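Local coordinates for protein glutathione S-transferase (Ceriporiopsis subvermispora, PDB 6J3E) that probably conjugates glutathione to electrophilic substrates as a serine-type glutathione S-transferase related to the LigE etherases, at residues Trp25-Pro37 with Ile89-Val103. Residues are numbered along the deposited sequence; the frame is centred on the assembly and turned at random.
With EDO (1,2-ethanediol), chain D.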
ATOM      1  N   TRP A  25       9.043  15.018  11.170  1.00 49.72           N
ATOM      2  CA  TRP A  25       9.917  15.441  10.088  1.00 51.17           C
ATOM      3  C   TRP A  25       9.187  15.429   8.753  1.00 56.70           C
ATOM      4  O   TRP A  25       9.485  16.252   7.875  1.00 53.31           O
ATOM      5  CB  TRP A  25      11.150  14.563  10.012  1.00 50.74           C
ATOM      6  CG  TRP A  25      12.343  15.170  10.643  1.00 55.52           C
ATOM      7  CD1 TRP A  25      12.913  14.813  11.829  1.00 54.31           C
ATOM      8  CD2 TRP A  25      13.137  16.241  10.120  1.00 56.52           C
ATOM      9  NE1 TRP A  25      14.015  15.600  12.082  1.00 55.27           N
ATOM     10  CE2 TRP A  25      14.178  16.479  11.044  1.00 57.25           C
ATOM     11  CE3 TRP A  25      13.067  17.024   8.961  1.00 61.19           C
ATOM     12  CZ2 TRP A  25      15.139  17.466  10.849  1.00 60.07           C
ATOM     13  CZ3 TRP A  25      14.027  18.009   8.765  1.00 63.99           C
ATOM     14  CH2 TRP A  25      15.046  18.223   9.711  1.00 67.03           C
ATOM     15  N   LYS A  26       8.228  14.516   8.583  1.00 53.75           N
ATOM     16  CA  LYS A  26       7.387  14.577   7.398  1.00 53.16           C
ATOM     17  C   LYS A  26       6.804  15.975   7.262  1.00 53.10           C
ATOM     18  O   LYS A  26       6.894  16.598   6.200  1.00 52.24           O
ATOM     19  CB  LYS A  26       6.283  13.520   7.464  1.00 54.02           C
ATOM     20  CG  LYS A  26       6.770  12.081   7.285  1.00 54.68           C
ATOM     21  CD  LYS A  26       5.604  11.092   7.154  1.00 50.81           C
ATOM     22  CE  LYS A  26       5.291  10.448   8.470  1.00 50.97           C
ATOM     23  NZ  LYS A  26       3.906   9.960   8.606  1.00 56.59           N
ATOM     24  N   THR A  27       6.282  16.519   8.362  1.00 52.77           N
ATOM     25  CA  THR A  27       5.667  17.845   8.312  1.00 55.00           C
ATOM     26  C   THR A  27       6.712  18.959   8.286  1.00 54.52           C
ATOM     27  O   THR A  27       6.509  19.984   7.619  1.00 56.39           O
ATOM     28  CB  THR A  27       4.694  18.005   9.484  1.00 53.11           C
ATOM     29  OG1 THR A  27       3.559  17.170   9.240  1.00 52.41           O
ATOM     30  CG2 THR A  27       4.211  19.451   9.639  1.00 53.35           C
ATOM     31  N   ARG A  28       7.841  18.778   8.975  1.00 50.23           N
ATOM     32  CA  ARG A  28       8.922  19.749   8.865  1.00 53.49           C
ATOM     33  C   ARG A  28       9.439  19.812   7.429  1.00 60.34           C
ATOM     34  O   ARG A  28       9.541  20.896   6.840  1.00 59.25           O
ATOM     35  CB  ARG A  28      10.054  19.408   9.841  1.00 54.34           C
ATOM     36  CG  ARG A  28      11.181  20.443   9.858  1.00 58.07           C
ATOM     37  CD  ARG A  28      12.256  20.153  10.907  1.00 58.41           C
ATOM     38  NE  ARG A  28      11.753  20.215  12.275  1.00 62.77           N
ATOM     39  CZ  ARG A  28      11.579  21.340  12.971  1.00 63.42           C
ATOM     40  NH1 ARG A  28      11.849  22.524  12.435  1.00 60.30           N
ATOM     41  NH2 ARG A  28      11.126  21.280  14.217  1.00 63.36           N
ATOM     42  N   TYR A  29       9.762  18.654   6.846  1.00 56.87           N
ATOM     43  CA  TYR A  29      10.156  18.623   5.443  1.00 57.85           C
ATOM     44  C   TYR A  29       9.136  19.360   4.579  1.00 59.43           C
ATOM     45  O   TYR A  29       9.504  20.195   3.743  1.00 58.34           O
ATOM     46  CB  TYR A  29      10.314  17.173   4.966  1.00 55.14           C
ATOM     47  CG  TYR A  29      11.704  16.570   5.111  1.00 58.60           C
ATOM     48  CD1 TYR A  29      12.840  17.264   4.696  1.00 62.43           C
ATOM     49  CD2 TYR A  29      11.875  15.293   5.626  1.00 53.70           C
ATOM     50  CE1 TYR A  29      14.109  16.703   4.804  1.00 58.13           C
ATOM     51  CE2 TYR A  29      13.133  14.729   5.741  1.00 59.05           C
ATOM     52  CZ  TYR A  29      14.251  15.432   5.330  1.00 61.46           C
ATOM     53  OH  TYR A  29      15.510  14.855   5.457  1.00 59.78           O
ATOM     54  N   THR A  30       7.843  19.099   4.804  1.00 59.13           N
ATOM     55  CA  THR A  30       6.810  19.696   3.958  1.00 61.38           C
ATOM     56  C   THR A  30       6.785  21.222   4.094  1.00 63.21           C
ATOM     57  O   THR A  30       6.703  21.937   3.082  1.00 62.53           O
ATOM     58  CB  THR A  30       5.444  19.074   4.280  1.00 58.17           C
ATOM     59  OG1 THR A  30       5.541  17.644   4.191  1.00 56.17           O
ATOM     60  CG2 THR A  30       4.389  19.533   3.280  1.00 49.26           C
ATOM     61  N   LEU A  31       6.893  21.744   5.325  1.00 59.68           N
ATOM     62  CA  LEU A  31       6.912  23.197   5.507  1.00 61.47           C
ATOM     63  C   LEU A  31       8.184  23.826   4.934  1.00 61.57           C
ATOM     64  O   LEU A  31       8.136  24.946   4.417  1.00 59.89           O
ATOM     65  CB  LEU A  31       6.759  23.540   6.989  1.00 61.85           C
ATOM     66  CG  LEU A  31       5.405  23.249   7.644  1.00 58.11           C
ATOM     67  CD1 LEU A  31       5.573  23.217   9.143  1.00 59.77           C
ATOM     68  CD2 LEU A  31       4.368  24.289   7.269  1.00 56.99           C
ATOM     69  N   ASN A  32       9.318  23.118   4.998  1.00 65.35           N
ATOM     70  CA  ASN A  32      10.560  23.619   4.406  1.00 58.58           C
ATOM     71  C   ASN A  32      10.490  23.611   2.880  1.00 63.29           C
ATOM     72  O   ASN A  32      10.929  24.563   2.227  1.00 68.02           O
ATOM     73  CB  ASN A  32      11.750  22.788   4.895  1.00 56.12           C
ATOM     74  CG  ASN A  32      12.063  23.015   6.374  1.00 61.36           C
ATOM     75  OD1 ASN A  32      11.474  23.889   7.023  1.00 62.52           O
ATOM     76  ND2 ASN A  32      13.006  22.243   6.908  1.00 58.32           N
ATOM     77  N   PHE A  33       9.942  22.547   2.290  1.00 62.35           N
ATOM     78  CA  PHE A  33       9.891  22.449   0.836  1.00 59.84           C
ATOM     79  C   PHE A  33       8.846  23.382   0.251  1.00 60.84           C
ATOM     80  O   PHE A  33       9.036  23.923  -0.844  1.00 59.95           O
ATOM     81  CB  PHE A  33       9.605  21.010   0.416  1.00 64.52           C
ATOM     82  CG  PHE A  33       9.299  20.846  -1.052  1.00 58.44           C
ATOM     83  CD1 PHE A  33      10.328  20.716  -1.981  1.00 59.47           C
ATOM     84  CD2 PHE A  33       7.988  20.809  -1.494  1.00 58.04           C
ATOM     85  CE1 PHE A  33      10.058  20.555  -3.327  1.00 57.96           C
ATOM     86  CE2 PHE A  33       7.699  20.657  -2.830  1.00 61.28           C
ATOM     87  CZ  PHE A  33       8.742  20.524  -3.757  1.00 61.83           C
ATOM     88  N   LYS A  34       7.720  23.559   0.946  1.00 64.48           N
ATOM     89  CA  LYS A  34       6.729  24.529   0.489  1.00 63.40           C
ATOM     90  C   LYS A  34       7.173  25.962   0.741  1.00 64.47           C
ATOM     91  O   LYS A  34       6.656  26.880   0.091  1.00 69.31           O
ATOM     92  CB  LYS A  34       5.378  24.285   1.161  1.00 63.43           C
ATOM     93  CG  LYS A  34       4.576  23.149   0.546  1.00 60.68           C
ATOM     94  CD  LYS A  34       3.232  23.018   1.239  1.00 58.69           C
ATOM     95  CE  LYS A  34       2.297  22.115   0.449  1.00 60.51           C
ATOM     96  NZ  LYS A  34       1.861  22.727  -0.851  1.00 58.41           N
ATOM     97  N   GLY A  35       8.118  26.165   1.652  1.00 57.85           N
ATOM     98  CA  GLY A  35       8.636  27.484   1.925  1.00 59.15           C
ATOM     99  C   GLY A  35       7.788  28.318   2.852  1.00 69.77           C
ATOM    100  O   GLY A  35       7.880  29.549   2.806  1.00 72.15           O
ATOM    101  N   ILE A  36       6.969  27.694   3.699  1.00 68.30           N
ATOM    102  CA  ILE A  36       6.077  28.410   4.610  1.00 60.19           C
ATOM    103  C   ILE A  36       6.810  28.677   5.920  1.00 64.86           C
ATOM    104  O   ILE A  36       7.420  27.762   6.495  1.00 67.03           O
ATOM    105  CB  ILE A  36       4.773  27.629   4.838  1.00 58.88           C
ATOM    106  CG1 ILE A  36       4.150  27.265   3.489  1.00 60.82           C
ATOM    107  CG2 ILE A  36       3.789  28.453   5.658  1.00 60.84           C
ATOM    108  CD1 ILE A  36       2.975  26.318   3.570  1.00 63.92           C
ATOM    109  N   PRO A  37       6.811  29.912   6.411  1.00 68.49           N
ATOM    110  CA  PRO A  37       7.449  30.188   7.700  1.00 62.03           C
ATOM    111  C   PRO A  37       6.639  29.599   8.831  1.00 65.47           C
ATOM    112  O   PRO A  37       5.404  29.560   8.787  1.00 68.68           O
ATOM    113  CB  PRO A  37       7.449  31.716   7.775  1.00 63.82           C
ATOM    114  CG  PRO A  37       6.269  32.106   6.951  1.00 68.18           C
ATOM    115  CD  PRO A  37       6.239  31.128   5.809  1.00 63.28           C
ATOM    116  N   ILE A  89      -1.862  17.436   7.313  1.00 49.02           N
ATOM    117  CA  ILE A  89      -1.116  18.689   7.252  1.00 47.86           C
ATOM    118  C   ILE A  89      -0.751  18.992   5.805  1.00 51.81           C
ATOM    119  O   ILE A  89      -0.916  20.118   5.314  1.00 53.43           O
ATOM    120  CB  ILE A  89       0.151  18.611   8.127  1.00 54.20           C
ATOM    121  CG1 ILE A  89      -0.139  18.069   9.539  1.00 52.93           C
ATOM    122  CG2 ILE A  89       0.824  19.966   8.214  1.00 48.18           C
ATOM    123  CD1 ILE A  89      -0.615  19.049  10.474  1.00 53.14           C
ATOM    124  N   ALA A  90      -0.250  17.981   5.101  1.00 50.29           N
ATOM    125  CA  ALA A  90       0.221  18.197   3.746  1.00 50.68           C
ATOM    126  C   ALA A  90      -0.920  18.659   2.862  1.00 53.14           C
ATOM    127  O   ALA A  90      -0.768  19.610   2.083  1.00 52.29           O
ATOM    128  CB  ALA A  90       0.863  16.916   3.195  1.00 44.17           C
ATOM    129  N   ARG A  91      -2.087  18.013   2.990  1.00 51.85           N
ATOM    130  CA  ARG A  91      -3.220  18.397   2.153  1.00 54.26           C
ATOM    131  C   ARG A  91      -3.697  19.788   2.503  1.00 57.71           C
ATOM    132  O   ARG A  91      -4.028  20.577   1.609  1.00 57.87           O
ATOM    133  CB  ARG A  91      -4.370  17.403   2.291  1.00 48.76           C
ATOM    134  CG  ARG A  91      -4.006  16.009   1.800  1.00 53.23           C
ATOM    135  CD  ARG A  91      -5.157  15.033   1.936  1.00 54.42           C
ATOM    136  NE  ARG A  91      -4.930  13.829   1.162  1.00 53.27           N
ATOM    137  CZ  ARG A  91      -4.165  12.836   1.566  1.00 57.47           C
ATOM    138  NH1 ARG A  91      -4.027  11.764   0.785  1.00 60.68           N
ATOM    139  NH2 ARG A  91      -3.517  12.888   2.751  1.00 54.64           N
ATOM    140  N   TYR A  92      -3.755  20.096   3.802  1.00 56.85           N
ATOM    141  CA  TYR A  92      -4.140  21.435   4.212  1.00 54.44           C
ATOM    142  C   TYR A  92      -3.175  22.465   3.654  1.00 55.10           C
ATOM    143  O   TYR A  92      -3.593  23.517   3.166  1.00 60.20           O
ATOM    144  CB  TYR A  92      -4.189  21.522   5.727  1.00 53.52           C
ATOM    145  CG  TYR A  92      -4.274  22.945   6.188  1.00 58.06           C
ATOM    146  CD1 TYR A  92      -5.512  23.577   6.318  1.00 55.33           C
ATOM    147  CD2 TYR A  92      -3.115  23.673   6.478  1.00 56.85           C
ATOM    148  CE1 TYR A  92      -5.599  24.885   6.736  1.00 56.86           C
ATOM    149  CE2 TYR A  92      -3.190  24.984   6.892  1.00 60.63           C
ATOM    150  CZ  TYR A  92      -4.436  25.582   7.021  1.00 60.68           C
ATOM    151  OH  TYR A  92      -4.500  26.883   7.424  1.00 59.75           O
ATOM    152  N   LEU A  93      -1.877  22.194   3.740  1.00 53.91           N
ATOM    153  CA  LEU A  93      -0.907  23.143   3.207  1.00 58.70           C
ATOM    154  C   LEU A  93      -1.061  23.318   1.693  1.00 61.51           C
ATOM    155  O   LEU A  93      -0.943  24.442   1.182  1.00 59.64           O
ATOM    156  CB  LEU A  93       0.504  22.693   3.571  1.00 58.85           C
ATOM    157  CG  LEU A  93       0.735  22.700   5.079  1.00 55.91           C
ATOM    158  CD1 LEU A  93       2.150  22.267   5.408  1.00 46.40           C
ATOM    159  CD2 LEU A  93       0.413  24.079   5.635  1.00 55.29           C
ATOM    160  N   ASP A  94      -1.315  22.218   0.959  1.00 56.18           N
ATOM    161  CA  ASP A  94      -1.615  22.310  -0.475  1.00 58.40           C
ATOM    162  C   ASP A  94      -2.781  23.260  -0.720  1.00 58.52           C
ATOM    163  O   ASP A  94      -2.723  24.129  -1.592  1.00 59.26           O
ATOM    164  CB  ASP A  94      -1.971  20.930  -1.056  1.00 52.15           C
ATOM    165  CG  ASP A  94      -0.771  20.156  -1.609  1.00 58.27           C
ATOM    166  OD1 ASP A  94       0.385  20.625  -1.497  1.00 57.53           O
ATOM    167  OD2 ASP A  94      -1.002  19.035  -2.148  1.00 60.33           O
ATOM    168  N   LYS A  95      -3.853  23.093   0.050  1.00 56.51           N
ATOM    169  CA  LYS A  95      -5.120  23.743  -0.243  1.00 61.80           C
ATOM    170  C   LYS A  95      -5.167  25.171   0.288  1.00 62.54           C
ATOM    171  O   LYS A  95      -5.874  26.018  -0.266  1.00 62.54           O
ATOM    172  CB  LYS A  95      -6.264  22.891   0.324  1.00 54.81           C
ATOM    173  CG  LYS A  95      -7.459  23.667   0.835  1.00 63.50           C
ATOM    174  CD  LYS A  95      -8.117  22.956   2.004  1.00 65.26           C
ATOM    175  CE  LYS A  95      -9.069  23.888   2.759  1.00 74.39           C
ATOM    176  NZ  LYS A  95      -9.448  23.327   4.092  1.00 75.21           N
ATOM    177  N   THR A  96      -4.402  25.474   1.320  1.00 59.26           N
ATOM    178  CA  THR A  96      -4.451  26.816   1.878  1.00 61.23           C
ATOM    179  C   THR A  96      -3.405  27.739   1.261  1.00 62.38           C
ATOM    180  O   THR A  96      -3.629  28.953   1.193  1.00 66.31           O
ATOM    181  CB  THR A  96      -4.307  26.723   3.406  1.00 63.98           C
ATOM    182  OG1 THR A  96      -5.382  25.930   3.921  1.00 54.36           O
ATOM    183  CG2 THR A  96      -4.341  28.093   4.079  1.00 63.75           C
ATOM    184  N   TYR A  97      -2.289  27.195   0.770  1.00 63.49           N
ATOM    185  CA  TYR A  97      -1.203  27.984   0.188  1.00 60.74           C
ATOM    186  C   TYR A  97      -0.958  27.497  -1.228  1.00 62.22           C
ATOM    187  O   TYR A  97       0.116  26.973  -1.540  1.00 62.20           O
ATOM    188  CB  TYR A  97       0.059  27.895   1.039  1.00 56.70           C
ATOM    189  CG  TYR A  97      -0.216  28.412   2.420  1.00 63.34           C
ATOM    190  CD1 TYR A  97      -0.638  27.569   3.435  1.00 60.12           C
ATOM    191  CD2 TYR A  97      -0.122  29.764   2.695  1.00 65.69           C
ATOM    192  CE1 TYR A  97      -0.919  28.062   4.691  1.00 61.57           C
ATOM    193  CE2 TYR A  97      -0.401  30.258   3.952  1.00 66.58           C
ATOM    194  CZ  TYR A  97      -0.808  29.412   4.941  1.00 60.44           C
ATOM    195  OH  TYR A  97      -1.091  29.947   6.179  1.00 61.44           O
ATOM    196  N   PRO A  98      -1.932  27.692  -2.119  1.00 66.17           N
ATOM    197  CA  PRO A  98      -1.883  27.035  -3.435  1.00 58.02           C
ATOM    198  C   PRO A  98      -0.757  27.516  -4.313  1.00 62.54           C
ATOM    199  O   PRO A  98      -0.434  26.835  -5.294  1.00 66.46           O
ATOM    200  CB  PRO A  98      -3.241  27.392  -4.047  1.00 57.01           C
ATOM    201  CG  PRO A  98      -3.550  28.721  -3.440  1.00 62.13           C
ATOM    202  CD  PRO A  98      -3.071  28.617  -2.009  1.00 62.35           C
ATOM    203  N   ASP A  99      -0.149  28.658  -4.004  1.00 63.57           N
ATOM    204  CA  ASP A  99       0.958  29.161  -4.804  1.00 66.50           C
ATOM    205  C   ASP A  99       2.308  28.581  -4.389  1.00 64.86           C
ATOM    206  O   ASP A  99       3.331  28.967  -4.970  1.00 60.70           O
ATOM    207  CB  ASP A  99       1.000  30.696  -4.745  1.00 68.82           C
ATOM    208  CG  ASP A  99      -0.208  31.342  -5.426  1.00 64.75           C
ATOM    209  OD1 ASP A  99      -0.652  30.845  -6.477  1.00 56.29           O
ATOM    210  OD2 ASP A  99      -0.717  32.352  -4.897  1.00 75.94           O
ATOM    211  N   THR A 100       2.338  27.655  -3.403  1.00 58.13           N
ATOM    212  CA  THR A 100       3.552  26.929  -3.043  1.00 60.21           C
ATOM    213  C   THR A 100       3.616  25.605  -3.798  1.00 60.24           C
ATOM    214  O   THR A 100       2.599  25.130  -4.323  1.00 58.51           O
ATOM    215  CB  THR A 100       3.596  26.667  -1.531  1.00 64.54           C
ATOM    216  OG1 THR A 100       2.374  26.049  -1.102  1.00 62.27           O
ATOM    217  CG2 THR A 100       3.828  27.950  -0.761  1.00 62.82           C
ATOM    218  N   PRO A 101       4.791  24.974  -3.868  1.00 59.02           N
ATOM    219  CA  PRO A 101       4.899  23.694  -4.601  1.00 62.14           C
ATOM    220  C   PRO A 101       3.943  22.642  -4.050  1.00 58.62           C
ATOM    221  O   PRO A 101       3.976  22.310  -2.866  1.00 58.48           O
ATOM    222  CB  PRO A 101       6.365  23.290  -4.392  1.00 58.60           C
ATOM    223  CG  PRO A 101       7.080  24.561  -4.082  1.00 59.63           C
ATOM    224  CD  PRO A 101       6.095  25.415  -3.336  1.00 56.29           C
ATOM    225  N   VAL A 102       3.080  22.122  -4.927  1.00 55.42           N
ATOM    226  CA  VAL A 102       2.117  21.093  -4.547  1.00 51.83           C
ATOM    227  C   VAL A 102       2.837  19.799  -4.191  1.00 59.36           C
ATOM    228  O   VAL A 102       3.776  19.381  -4.887  1.00 58.26           O
ATOM    229  CB  VAL A 102       1.120  20.868  -5.694  1.00 56.10           C
ATOM    230  CG1 VAL A 102       0.306  19.611  -5.459  1.00 54.62           C
ATOM    231  CG2 VAL A 102       0.203  22.079  -5.843  1.00 57.68           C
ATOM    232  N   VAL A 103       2.409  19.150  -3.100  1.00 59.71           N
ATOM    233  CA  VAL A 103       2.969  17.853  -2.736  1.00 51.72           C
ATOM    234  C   VAL A 103       1.994  16.697  -2.943  1.00 51.70           C
ATOM    235  O   VAL A 103       2.449  15.553  -3.084  1.00 55.78           O
ATOM    236  CB  VAL A 103       3.518  17.833  -1.294  1.00 57.11           C
ATOM    237  CG1 VAL A 103       4.629  18.861  -1.129  1.00 55.81           C
ATOM    238  CG2 VAL A 103       2.421  18.017  -0.272  1.00 54.93           C
TER
HETATM  239  C1  EDO D 302       0.801  11.641  12.803  1.00 57.57           C
HETATM  240  O1  EDO D 302       1.154  10.579  13.705  1.00 64.76           O
HETATM  241  C2  EDO D 302       1.070  11.191  11.374  1.00 63.38           C
HETATM  242  O2  EDO D 302       2.426  11.489  11.043  1.00 60.12           O
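The Phe33 ring receives Pro101 and Val103 obliquely: Pro101 CB lies 3.3 Å from Phe33 CE2, and Val103 CG1 also reaches Phe33 CD2 and CE2. With CG anti to the backbone N (chi1 170°), this torsion brings the ring against Pro101 and Val103, while Tyr250 adds an edge-to-face ring contact. On the Tyr97 ring, Ile36 CD1 approaches CD1 obliquely at 3.8 Å; Leu93 O lies at the ring edge, in plane, and the phenol OH is hydrogen-bonded to Asp76.

Helices 25-34 and 89-96 run nearly parallel, their axes 10.4 Å apart at a crossing angle of -17°. Leu31 CD2 meets Leu93 CD1 at 3.5 Å, the two side chains crossing at about a right angle, and Thr27 CG2 touches Ile89 CG2. Lys34 CD and CE pass obliquely over Leu93 CB, then the chain bends at chi4 (-69°), so that NZ forms a salt bridge with Asp94 OD1 at 2.6 Å and a hydrogen bond to Pro101 O at 3.0 Å, NZ standing above that carbonyl's plane. Asp94 OD1 receives Lys34 on its anti lone pair and Val103 N on its syn lone pair, the latter bond nearly straight.

These helices pack on one side of the thioredoxin-fold sheet, where Lys26 belongs to the glutathione site. The shared carboxylate oxygen thus ties the lysine to Val103 in the loop after helix 89-96, and its negative charge probably stabilises the ammonium in this largely buried interface.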